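Local coordinates for protein YCGM (Escherichia coli, PDB 1NR9) that is a putative isomerase of the fumarylacetoacetate hydrolase family, its own function not established, and binds a magnesium ion, at residues H71-A76 and T192-G197. Sequence-based numbering, arbitrary orientation.
Sequences HEVELA and TGTPDG. With MG (magnesium ion), chain E.
The hydroxyl OG1 of Thr194 donates its proton to Val73 O over 2.6 Å, coming in 20° from the plane of that carbonyl, and is gripped a second time by a hydrogen bond with Gln160 NE2. Threonine suits the place because its two branches do different work: with OG1 anti to the backbone N (chi1 -168°), the methyl CG2 is turned to the Glu72 side chain and lies 3.8 Å from its CD. Pro195 follows with its CD packing 3.9 Å from Val73 CG1, the two side chains crossing at about a right angle.

This is the metal-bearing heart of a fumarylacetoacetate hydrolase fold: strand 69-79 carries Glu72 and Glu74, and the loop joining strands 189-191 and 199-201, both its antiparallel partners, runs alongside it. Glu72, its chain extended, brings OE2 to the magnesium ion at 2.4 Å, where Asp103 is a second ligand; OE1 pairs with Lys124, which probably helps offset the negative charge gathered there. Glu74 reaches the same side, and Gly193 N donates to its OE1 at 2.9 Å from above the carboxylate plane, a bent bond with an N-H...O angle of 138°. Glycine suits position 193 because its phi is positive, and any side chain there would collide with the carbonyl O of Thr192.

Further along the strand, at Leu75, Thr192 N gives a hydrogen bond to Leu75 O at 3.1 Å. Leu75 N and Gly193 O, 4.3 Å apart, are bridged by a water: it accepts from Leu75 N, donates to Gly193 O at 2.8 Å, and is also hydrogen-bonded to Thr192 OG1.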
loop_
_atom_site.group_PDB
_atom_site.type_symbol
_atom_site.label_atom_id
_atom_site.label_comp_id
_atom_site.label_asym_id
_atom_site.label_seq_id
_atom_site.Cartn_x
_atom_site.Cartn_y
_atom_site.Cartn_z
ATOM N N HIS A 71 -13.543 -13.107 5.729
ATOM C CA HIS A 71 -13.020 -12.594 6.986
ATOM C C HIS A 71 -11.799 -13.415 7.390
ATOM O O HIS A 71 -11.744 -14.624 7.159
ATOM C CB HIS A 71 -14.080 -12.683 8.092
ATOM C CG HIS A 71 -14.620 -14.063 8.297
ATOM N ND1 HIS A 71 -15.836 -14.471 7.788
ATOM C CD2 HIS A 71 -14.083 -15.152 8.900
ATOM C CE1 HIS A 71 -16.023 -15.749 8.067
ATOM N NE2 HIS A 71 -14.973 -16.186 8.740
ATOM N N GLU A 72 -10.812 -12.745 7.969
ATOM C CA GLU A 72 -9.614 -13.411 8.437
ATOM C C GLU A 72 -9.283 -12.764 9.766
ATOM O O GLU A 72 -8.782 -11.643 9.793
ATOM C CB GLU A 72 -8.432 -13.191 7.483
ATOM C CG GLU A 72 -8.522 -13.858 6.115
ATOM C CD GLU A 72 -7.204 -13.772 5.342
ATOM O OE1 GLU A 72 -7.146 -14.253 4.186
ATOM O OE2 GLU A 72 -6.222 -13.223 5.898
ATOM N N VAL A 73 -9.583 -13.429 10.874
ATOM C CA VAL A 73 -9.237 -12.838 12.162
ATOM C C VAL A 73 -7.724 -12.986 12.251
ATOM O O VAL A 73 -7.176 -14.006 11.826
ATOM C CB VAL A 73 -9.910 -13.571 13.358
ATOM C CG1 VAL A 73 -9.402 -14.990 13.465
ATOM C CG2 VAL A 73 -9.649 -12.793 14.651
ATOM N N GLU A 74 -7.053 -11.964 12.771
ATOM C CA GLU A 74 -5.603 -12.000 12.877
ATOM C C GLU A 74 -5.108 -11.161 14.057
ATOM O O GLU A 74 -5.786 -10.226 14.509
ATOM C CB GLU A 74 -4.957 -11.475 11.570
ATOM C CG GLU A 74 -5.448 -12.139 10.248
ATOM C CD GLU A 74 -4.548 -11.846 9.037
ATOM O OE1 GLU A 74 -3.457 -11.259 9.228
ATOM O OE2 GLU A 74 -4.917 -12.210 7.889
ATOM N N LEU A 75 -3.930 -11.516 14.561
ATOM C CA LEU A 75 -3.300 -10.783 15.650
ATOM C C LEU A 75 -2.609 -9.544 15.050
ATOM O O LEU A 75 -1.800 -9.656 14.118
ATOM C CB LEU A 75 -2.252 -11.647 16.353
ATOM C CG LEU A 75 -1.534 -10.867 17.462
ATOM C CD1 LEU A 75 -2.534 -10.515 18.565
ATOM C CD2 LEU A 75 -0.389 -11.682 18.022
ATOM N N ALA A 76 -2.925 -8.377 15.600
ATOM C CA ALA A 76 -2.373 -7.115 15.125
ATOM C C ALA A 76 -1.327 -6.573 16.068
ATOM O O ALA A 76 -1.583 -6.395 17.264
ATOM C CB ALA A 76 -3.483 -6.092 14.958
ATOM N N THR A 192 -0.507 -10.546 11.461
ATOM C CA THR A 192 0.293 -11.757 11.461
ATOM C C THR A 192 -0.293 -13.046 10.889
ATOM O O THR A 192 0.160 -14.124 11.249
ATOM C CB THR A 192 0.783 -12.049 12.880
ATOM O OG1 THR A 192 -0.346 -12.298 13.731
ATOM C CG2 THR A 192 1.549 -10.860 13.421
ATOM N N GLY A 193 -1.283 -12.961 10.009
ATOM C CA GLY A 193 -1.833 -14.181 9.439
ATOM C C GLY A 193 -3.119 -14.620 10.092
ATOM O O GLY A 193 -3.500 -14.091 11.134
ATOM N N THR A 194 -3.798 -15.592 9.501
ATOM C CA THR A 194 -5.057 -16.047 10.073
ATOM C C THR A 194 -5.109 -17.554 10.213
ATOM O O THR A 194 -4.473 -18.280 9.452
ATOM C CB THR A 194 -6.269 -15.618 9.205
ATOM O OG1 THR A 194 -7.485 -15.825 9.936
ATOM C CG2 THR A 194 -6.327 -16.439 7.928
ATOM N N PRO A 195 -5.875 -18.044 11.196
ATOM C CA PRO A 195 -5.984 -19.490 11.386
ATOM C C PRO A 195 -6.896 -20.059 10.305
ATOM O O PRO A 195 -7.372 -19.332 9.420
ATOM C CB PRO A 195 -6.607 -19.615 12.775
ATOM C CG PRO A 195 -6.288 -18.296 13.449
ATOM C CD PRO A 195 -6.479 -17.320 12.326
ATOM N N ASP A 196 -7.134 -21.363 10.383
ATOM C CA ASP A 196 -7.990 -22.068 9.436
ATOM C C ASP A 196 -9.443 -21.650 9.701
ATOM O O ASP A 196 -9.780 -21.231 10.814
ATOM C CB ASP A 196 -7.818 -23.578 9.647
ATOM C CG ASP A 196 -8.434 -24.403 8.540
ATOM O OD1 ASP A 196 -9.663 -24.324 8.342
ATOM O OD2 ASP A 196 -7.685 -25.140 7.869
ATOM N N GLY A 197 -10.291 -21.747 8.676
ATOM C CA GLY A 197 -11.692 -21.397 8.839
ATOM C C GLY A 197 -12.176 -20.119 8.174
ATOM O O GLY A 197 -13.299 -19.672 8.425
HETATM MG MG MG E . -4.014 -13.053 5.001
HETATM O O HOH W 1 -2.451 -13.832 13.731
HETATM O O HOH W 2 -3.123 -11.364 6.665
#